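Local coordinates for protein geranyltranstransferase (Stenotrophomonas maltophilia, PDB 7LBJ) that probably catalyses magnesium-dependent chain elongation of isoprenyl diphosphates, as in other members of the farnesyl and geranylgeranyl diphosphate synthase family, at residues T127-L132 with Q148-A153; V81-A86 with D123-R128; D75-S80 with V195-L200. All blocks are in the same frame, centred on the assembly; numbering follows the deposited sequence.

Contact 1 (T127-L132 with Q148-A153); sequences TRAFGL and QTLAHA
Phe130 of 127-132 reaches across to Leu150 and Ala151 of 148-153 and spans most of the gap between two helices that run nearly antiparallel, 159° apart, with axes 10.8 Å from each other at closest approach. Its CG lies beside the backbone N (chi1 -68°), and from there the ring extends until CE1 sits against the opposite helix. Ala151 provides the hollow: its small side chain lets the ring edge come up to the backbone, with CE1 3.8 Å from Ala151 N, which lies near the ring plane, and 4.0 Å from Ala151 CB. Both helices, 115-134 and 140-154, belong to the all-helical polyprenyl synthase fold, and this wedge lies at the dimer interface, where Phe130 also stacks on Phe130 of the second subunit. The answering bump is Leu150. With CG anti to the backbone N (chi1 -173°) its side chain stretches toward helix 115-134, bringing CD2 obliquely to the ring, 4.0 Å from Phe130 CE1. The same methyl lies loosely over Ala129, with Leu150 CD2 4.3 Å from Ala129 CB.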
loop_
_atom_site.group_PDB
_atom_site.type_symbol
_atom_site.label_atom_id
_atom_site.label_comp_id
_atom_site.label_asym_id
_atom_site.label_seq_id
_atom_site.Cartn_x
_atom_site.Cartn_y
_atom_site.Cartn_z
ATOM N N THR A 127 1.937 -2.911 2.105
ATOM C CA THR A 127 2.441 -2.024 3.146
ATOM C C THR A 127 3.905 -2.315 3.435
ATOM O O THR A 127 4.701 -1.390 3.632
ATOM C CB THR A 127 1.614 -2.156 4.424
ATOM O OG1 THR A 127 0.210 -2.143 4.100
ATOM C CG2 THR A 127 1.949 -1.001 5.392
ATOM N N ARG A 128 4.288 -3.601 3.418
ATOM C CA ARG A 128 5.668 -3.935 3.732
ATOM C C ARG A 128 6.621 -3.420 2.666
ATOM O O ARG A 128 7.766 -3.073 2.983
ATOM C CB ARG A 128 5.829 -5.452 3.916
ATOM C CG ARG A 128 7.210 -5.864 4.412
ATOM C CD ARG A 128 7.434 -5.449 5.887
ATOM N NE ARG A 128 8.674 -6.021 6.429
ATOM C CZ ARG A 128 9.656 -5.317 6.987
ATOM N NH1 ARG A 128 9.570 -4.001 7.133
ATOM N NH2 ARG A 128 10.757 -5.951 7.408
ATOM N N ALA A 129 6.184 -3.361 1.403
ATOM C CA ALA A 129 7.041 -2.782 0.373
ATOM C C ALA A 129 7.402 -1.340 0.719
ATOM O O ALA A 129 8.570 -0.943 0.638
ATOM C CB ALA A 129 6.351 -2.838 -0.992
ATOM N N PHE A 130 6.406 -0.527 1.084
ATOM C CA PHE A 130 6.709 0.859 1.430
ATOM C C PHE A 130 7.497 0.949 2.732
ATOM O O PHE A 130 8.407 1.778 2.859
ATOM C CB PHE A 130 5.416 1.672 1.507
ATOM C CG PHE A 130 4.767 1.845 0.164
ATOM C CD1 PHE A 130 5.357 2.660 -0.794
ATOM C CD2 PHE A 130 3.604 1.159 -0.161
ATOM C CE1 PHE A 130 4.778 2.824 -2.060
ATOM C CE2 PHE A 130 3.012 1.306 -1.443
ATOM C CZ PHE A 130 3.614 2.118 -2.385
ATOM N N GLY A 131 7.153 0.113 3.715
ATOM C CA GLY A 131 7.877 0.149 4.990
ATOM C C GLY A 131 9.357 -0.162 4.830
ATOM O O GLY A 131 10.214 0.493 5.432
ATOM N N LEU A 132 9.687 -1.133 3.976
ATOM C CA LEU A 132 11.098 -1.462 3.785
ATOM C C LEU A 132 11.872 -0.302 3.183
ATOM O O LEU A 132 13.030 -0.067 3.552
ATOM C CB LEU A 132 11.227 -2.693 2.888
ATOM C CG LEU A 132 10.934 -3.979 3.624
ATOM C CD1 LEU A 132 10.775 -5.080 2.577
ATOM C CD2 LEU A 132 12.118 -4.281 4.534
ATOM N N GLN A 148 8.579 7.826 -3.688
ATOM C CA GLN A 148 7.778 8.506 -4.700
ATOM C C GLN A 148 7.704 7.673 -5.971
ATOM O O GLN A 148 6.637 7.557 -6.603
ATOM C CB GLN A 148 8.383 9.871 -5.024
ATOM C CG GLN A 148 8.382 10.880 -3.893
ATOM C CD GLN A 148 9.169 12.124 -4.257
ATOM O OE1 GLN A 148 10.320 12.039 -4.681
ATOM N NE2 GLN A 148 8.553 13.273 -4.116
ATOM N N THR A 149 8.845 7.119 -6.384
ATOM C CA THR A 149 8.878 6.330 -7.617
ATOM C C THR A 149 7.945 5.134 -7.510
ATOM O O THR A 149 7.148 4.862 -8.421
ATOM C CB THR A 149 10.322 5.872 -7.899
ATOM O OG1 THR A 149 11.132 7.019 -8.182
ATOM C CG2 THR A 149 10.395 4.906 -9.097
ATOM N N LEU A 150 8.041 4.394 -6.395
ATOM C CA LEU A 150 7.262 3.165 -6.258
ATOM C C LEU A 150 5.774 3.467 -6.148
ATOM O O LEU A 150 4.946 2.760 -6.741
ATOM C CB LEU A 150 7.735 2.378 -5.029
ATOM C CG LEU A 150 7.104 0.992 -4.901
ATOM C CD1 LEU A 150 7.554 0.083 -6.066
ATOM C CD2 LEU A 150 7.528 0.387 -3.552
ATOM N N ALA A 151 5.412 4.514 -5.400
ATOM C CA ALA A 151 3.996 4.858 -5.271
ATOM C C ALA A 151 3.410 5.265 -6.614
ATOM O O ALA A 151 2.304 4.839 -6.981
ATOM C CB ALA A 151 3.807 5.985 -4.260
ATOM N N HIS A 152 4.122 6.113 -7.359
ATOM C CA HIS A 152 3.596 6.547 -8.654
ATOM C C HIS A 152 3.395 5.365 -9.589
ATOM O O HIS A 152 2.393 5.300 -10.323
ATOM C CB HIS A 152 4.517 7.571 -9.318
ATOM C CG HIS A 152 3.983 8.087 -10.621
ATOM N ND1 HIS A 152 4.553 7.780 -11.838
ATOM C CD2 HIS A 152 2.913 8.872 -10.897
ATOM C CE1 HIS A 152 3.864 8.359 -12.805
ATOM N NE2 HIS A 152 2.864 9.028 -12.262
ATOM N N ALA A 153 4.329 4.419 -9.581
ATOM C CA ALA A 153 4.262 3.290 -10.489
ATOM C C ALA A 153 3.265 2.219 -10.054
ATOM O O ALA A 153 2.863 1.396 -10.886
ATOM C CB ALA A 153 5.656 2.670 -10.634
#

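Contact 2 (V81-A86 with D123-R128); sequences VELIHA and DALQTR
Helices 81-86 and 123-128 run antiparallel, 162° apart, and their axes approach to 8.2 Å, close enough for Ile84 CA and Gln126 CA to stand 5.6 Å from each other. Leu83 and Leu125 fill the middle of the interface, both directed at the opposite helix. Their side chains cross at about a right angle and meet through one branch each, Leu83 CD2 lying 3.8 Å from Leu125 CD2. The base of Leu83 rests against the facing backbone, its CB 3.8 Å from Leu125 O. The other branch turns to the aliphatic part of Arg128, with Leu83 CD1 4.2 Å from Arg128 CG; the guanidinium leads away, and NE is hydrogen-bonded to Ala29 O. One residue on, Ile84 sends CD1 across to the stem of Gln126, 3.9 Å from its CG. That stem is fully extended from a CG anti to the backbone N (chi1 177°), which carries the amide past the isoleucine to the second subunit. There OE1 is hydrogen-bonded to Thr127 OG1 of that subunit, and NE2 makes a weak bond to its Asp123 O, so the buried amide has partners at both ends. This largely aliphatic seam joins helices 75-92 and 115-134, neighbours in the antiparallel helical bundle of polyprenyl synthases, with one flank of helix 115-134 set at the dimer interface.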
loop_
_atom_site.group_PDB
_atom_site.type_symbol
_atom_site.label_atom_id
_atom_site.label_comp_id
_atom_site.label_asym_id
_atom_site.label_seq_id
_atom_site.Cartn_x
_atom_site.Cartn_y
_atom_site.Cartn_z
ATOM N N VAL A 81 10.062 -3.864 -4.980
ATOM C CA VAL A 81 9.360 -4.045 -6.246
ATOM C C VAL A 81 8.820 -5.459 -6.353
ATOM O O VAL A 81 7.777 -5.672 -6.990
ATOM C CB VAL A 81 10.239 -3.671 -7.461
ATOM C CG1 VAL A 81 10.560 -2.182 -7.438
ATOM C CG2 VAL A 81 11.527 -4.508 -7.498
ATOM N N GLU A 82 9.503 -6.442 -5.747
ATOM C CA GLU A 82 8.991 -7.812 -5.767
ATOM C C GLU A 82 7.763 -7.951 -4.878
ATOM O O GLU A 82 6.845 -8.713 -5.214
ATOM C CB GLU A 82 10.085 -8.806 -5.337
ATOM C CG GLU A 82 9.746 -10.285 -5.542
ATOM C CD GLU A 82 9.625 -10.693 -7.011
ATOM O OE1 GLU A 82 9.794 -9.835 -7.899
ATOM O OE2 GLU A 82 9.361 -11.884 -7.289
ATOM N N LEU A 83 7.723 -7.204 -3.756
ATOM C CA LEU A 83 6.547 -7.220 -2.881
ATOM C C LEU A 83 5.336 -6.575 -3.546
ATOM O O LEU A 83 4.207 -7.065 -3.396
ATOM C CB LEU A 83 6.860 -6.529 -1.537
ATOM C CG LEU A 83 7.865 -7.351 -0.718
ATOM C CD1 LEU A 83 8.420 -6.531 0.434
ATOM C CD2 LEU A 83 7.234 -8.649 -0.188
ATOM N N ILE A 84 5.530 -5.473 -4.277
ATOM C CA ILE A 84 4.401 -4.905 -5.011
ATOM C C ILE A 84 3.916 -5.900 -6.056
ATOM O O ILE A 84 2.715 -6.161 -6.187
ATOM C CB ILE A 84 4.778 -3.552 -5.637
ATOM C CG1 ILE A 84 5.025 -2.514 -4.523
ATOM C CG2 ILE A 84 3.671 -3.061 -6.585
ATOM C CD1 ILE A 84 3.815 -2.301 -3.600
ATOM N N HIS A 85 4.853 -6.497 -6.794
ATOM C CA HIS A 85 4.479 -7.474 -7.812
ATOM C C HIS A 85 3.718 -8.643 -7.190
ATOM O O HIS A 85 2.646 -9.041 -7.671
ATOM C CB HIS A 85 5.747 -7.964 -8.527
ATOM C CG HIS A 85 5.498 -9.011 -9.570
ATOM N ND1 HIS A 85 4.708 -8.787 -10.675
ATOM C CD2 HIS A 85 5.958 -10.283 -9.687
ATOM C CE1 HIS A 85 4.681 -9.878 -11.423
ATOM N NE2 HIS A 85 5.420 -10.804 -10.837
ATOM N N ALA A 86 4.239 -9.178 -6.086
ATOM C CA ALA A 86 3.633 -10.347 -5.460
ATOM C C ALA A 86 2.226 -10.044 -4.969
ATOM O O ALA A 86 1.311 -10.852 -5.163
ATOM C CB ALA A 86 4.502 -10.845 -4.297
ATOM N N ASP A 123 -2.839 -6.997 0.912
ATOM C CA ASP A 123 -2.793 -5.673 1.545
ATOM C C ASP A 123 -1.515 -5.492 2.355
ATOM O O ASP A 123 -0.836 -4.461 2.250
ATOM C CB ASP A 123 -4.018 -5.481 2.434
ATOM C CG ASP A 123 -5.298 -5.327 1.636
ATOM O OD1 ASP A 123 -5.200 -5.045 0.420
ATOM O OD2 ASP A 123 -6.395 -5.460 2.242
ATOM N N ALA A 124 -1.158 -6.501 3.159
ATOM C CA ALA A 124 -0.005 -6.353 4.043
ATOM C C ALA A 124 1.317 -6.411 3.285
ATOM O O ALA A 124 2.316 -5.833 3.744
ATOM C CB ALA A 124 -0.035 -7.424 5.146
ATOM N N LEU A 125 1.377 -7.160 2.173
ATOM C CA LEU A 125 2.594 -7.144 1.376
ATOM C C LEU A 125 2.814 -5.769 0.765
ATOM O O LEU A 125 3.959 -5.305 0.660
ATOM C CB LEU A 125 2.545 -8.215 0.275
ATOM C CG LEU A 125 2.594 -9.663 0.767
ATOM C CD1 LEU A 125 2.202 -10.622 -0.366
ATOM C CD2 LEU A 125 3.980 -9.993 1.305
ATOM N N GLN A 126 1.733 -5.113 0.328
ATOM C CA GLN A 126 1.884 -3.755 -0.192
ATOM C C GLN A 126 2.467 -2.837 0.876
ATOM O O GLN A 126 3.409 -2.081 0.609
ATOM C CB GLN A 126 0.553 -3.178 -0.704
ATOM C CG GLN A 126 0.787 -1.727 -1.165
ATOM C CD GLN A 126 -0.440 -0.982 -1.727
ATOM O OE1 GLN A 126 -0.366 0.225 -1.940
ATOM N NE2 GLN A 126 -1.549 -1.680 -1.960
ATOM N N THR A 127 1.937 -2.911 2.105
ATOM C CA THR A 127 2.441 -2.024 3.146
ATOM C C THR A 127 3.905 -2.315 3.435
ATOM O O THR A 127 4.701 -1.390 3.632
ATOM C CB THR A 127 1.614 -2.156 4.424
ATOM O OG1 THR A 127 0.210 -2.143 4.100
ATOM C CG2 THR A 127 1.949 -1.001 5.392
ATOM N N ARG A 128 4.288 -3.601 3.418
ATOM C CA ARG A 128 5.668 -3.935 3.732
ATOM C C ARG A 128 6.621 -3.420 2.666
ATOM O O ARG A 128 7.766 -3.073 2.983
ATOM C CB ARG A 128 5.829 -5.452 3.916
ATOM C CG ARG A 128 7.210 -5.864 4.412
ATOM C CD ARG A 128 7.434 -5.449 5.887
ATOM N NE ARG A 128 8.674 -6.021 6.429
ATOM C CZ ARG A 128 9.656 -5.317 6.987
ATOM N NH1 ARG A 128 9.570 -4.001 7.133
ATOM N NH2 ARG A 128 10.757 -5.951 7.408
#

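Contact 3 (D75-S80 with V195-L200); sequences DAAAMS and VRMGAL
Met197 of 195-200 lies over the patch formed by Ala77 and Ser80 of 75-80, one helical turn apart, and makes both side-chain contacts of this small interface from a single residue. All three of these side chains set out toward the opposite helix. Where they start, alanine and methionine meet base to base, Ala77 CB lying 4.1 Å from Met197 CB. The short alanine allows the two backbones to come close here, with 6.4 Å between Ala77 CA and Met197 CA. Farther out the methionine bends at the thioether (chi3 81°), which turns the terminal methyl onto helix 75-92. That methyl touches both partners, more closely the serine, with Met197 CE 3.6 Å from Ser80 OG and 4.2 Å from Ala77 CB. The serine hydroxyl has a polar partner beneath the methyl. It turns back along its own helix and donates a hydrogen bond of 2.8 Å from Ser80 OG to Ala77 O, a chi1 of 76° placing the oxygen where it can reach the preceding turn. The hydroxyl approaches 27° out of the carbonyl plane. With that bond made within its own helix, the hydroxyl oxygen also lies against the methyl. Ala77 therefore takes part twice, through CB across the contact and through its carbonyl along the helix. Helices 140-154 and 55-65 pack around the group, through Thr149 and Cys146 on Met197 and Val60 on Ala77. The contact joins helices 75-92 and 176-201 in the interior of the all-helical polyprenyl synthase fold.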
loop_
_atom_site.group_PDB
_atom_site.type_symbol
_atom_site.label_atom_id
_atom_site.label_comp_id
_atom_site.label_asym_id
_atom_site.label_seq_id
_atom_site.Cartn_x
_atom_site.Cartn_y
_atom_site.Cartn_z
ATOM N N ASP A 75 19.103 -3.603 -1.615
ATOM C CA ASP A 75 18.231 -4.674 -1.131
ATOM C C ASP A 75 16.808 -4.184 -0.873
ATOM O O ASP A 75 15.839 -4.858 -1.245
ATOM C CB ASP A 75 18.797 -5.303 0.150
ATOM C CG ASP A 75 20.043 -6.162 -0.091
ATOM O OD1 ASP A 75 20.165 -6.807 -1.156
ATOM O OD2 ASP A 75 20.911 -6.204 0.812
ATOM N N ALA A 76 16.654 -3.037 -0.194
ATOM C CA ALA A 76 15.306 -2.548 0.100
ATOM C C ALA A 76 14.550 -2.237 -1.182
ATOM O O ALA A 76 13.364 -2.571 -1.317
ATOM C CB ALA A 76 15.353 -1.298 0.994
ATOM N N ALA A 77 15.207 -1.564 -2.128
ATOM C CA ALA A 77 14.527 -1.263 -3.385
ATOM C C ALA A 77 14.161 -2.543 -4.109
ATOM O O ALA A 77 13.053 -2.661 -4.649
ATOM C CB ALA A 77 15.398 -0.385 -4.286
ATOM N N ALA A 78 15.084 -3.503 -4.137
ATOM C CA ALA A 78 14.839 -4.764 -4.838
ATOM C C ALA A 78 13.701 -5.542 -4.195
ATOM O O ALA A 78 12.828 -6.076 -4.894
ATOM C CB ALA A 78 16.119 -5.604 -4.883
ATOM N N MET A 79 13.665 -5.597 -2.862
ATOM C CA MET A 79 12.534 -6.256 -2.215
ATOM C C MET A 79 11.230 -5.514 -2.485
ATOM O O MET A 79 10.183 -6.140 -2.706
ATOM C CB MET A 79 12.777 -6.364 -0.706
ATOM C CG MET A 79 13.792 -7.417 -0.332
ATOM S SD MET A 79 13.817 -7.693 1.464
ATOM C CE MET A 79 14.738 -6.251 1.963
ATOM N N SER A 80 11.258 -4.187 -2.457
ATOM C CA SER A 80 9.999 -3.449 -2.556
ATOM C C SER A 80 9.300 -3.730 -3.886
ATOM O O SER A 80 8.073 -3.868 -3.931
ATOM C CB SER A 80 10.229 -1.944 -2.370
ATOM O OG SER A 80 10.789 -1.355 -3.539
ATOM N N VAL A 195 14.028 -0.211 -12.577
ATOM C CA VAL A 195 15.258 0.332 -13.158
ATOM C C VAL A 195 15.568 1.706 -12.571
ATOM O O VAL A 195 16.724 2.016 -12.258
ATOM C CB VAL A 195 15.133 0.375 -14.690
ATOM C CG1 VAL A 195 16.283 1.209 -15.325
ATOM C CG2 VAL A 195 15.086 -1.076 -15.239
ATOM N N ARG A 196 14.547 2.558 -12.419
ATOM C CA ARG A 196 14.803 3.897 -11.889
ATOM C C ARG A 196 15.345 3.833 -10.468
ATOM O O ARG A 196 16.254 4.596 -10.109
ATOM C CB ARG A 196 13.525 4.738 -11.941
ATOM C CG ARG A 196 13.693 6.097 -11.288
ATOM C CD ARG A 196 12.412 6.938 -11.409
ATOM N NE ARG A 196 12.510 8.138 -10.589
ATOM C CZ ARG A 196 13.117 9.251 -10.968
ATOM N NH1 ARG A 196 13.644 9.374 -12.178
ATOM N NH2 ARG A 196 13.180 10.277 -10.119
ATOM N N MET A 197 14.783 2.951 -9.630
ATOM C CA MET A 197 15.215 2.894 -8.233
ATOM C C MET A 197 16.641 2.396 -8.111
ATOM O O MET A 197 17.423 2.936 -7.318
ATOM C CB MET A 197 14.257 2.029 -7.414
ATOM C CG MET A 197 12.857 2.695 -7.346
ATOM S SD MET A 197 11.538 1.554 -6.873
ATOM C CE MET A 197 11.854 1.630 -5.162
ATOM N N GLY A 198 17.002 1.362 -8.883
ATOM C CA GLY A 198 18.385 0.914 -8.873
ATOM C C GLY A 198 19.342 2.019 -9.264
ATOM O O GLY A 198 20.404 2.178 -8.657
ATOM N N ALA A 199 18.962 2.815 -10.268
ATOM C CA ALA A 199 19.831 3.891 -10.724
ATOM C C ALA A 199 19.869 5.026 -9.713
ATOM O O ALA A 199 20.922 5.638 -9.507
ATOM C CB ALA A 199 19.368 4.402 -12.091
ATOM N N LEU A 200 18.727 5.321 -9.067
ATOM C CA LEU A 200 18.746 6.314 -7.992
ATOM C C LEU A 200 19.687 5.886 -6.873
ATOM O O LEU A 200 20.444 6.706 -6.339
ATOM C CB LEU A 200 17.343 6.525 -7.436
ATOM C CG LEU A 200 16.396 7.330 -8.314
ATOM C CD1 LEU A 200 15.000 7.277 -7.705
ATOM C CD2 LEU A 200 16.894 8.767 -8.401
#

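Overall arrangement
Of the helices involved, 75-92 comes first, carrying 75-80 and directly after it 81-86, so contacts 3 and 2 both begin there. Helix 115-134 returns to 81-86 and closes contact 2 at 123-128. Residues 127-132 overlap that segment, and helix 140-154 completes contact 1 at 148-153, a short loop that starts where contact 2 ends. The longest loop, contact 3, closes only when 195-200 of helix 176-201 reaches 75-80, and it encloses both others. Ala129 and Leu150 join contact 1 to contact 2 through Ile84, while Leu150 also meets Ser80 of contact 3. Four helices are thus tied together, with contacts 1 and 2 also touching the second subunit.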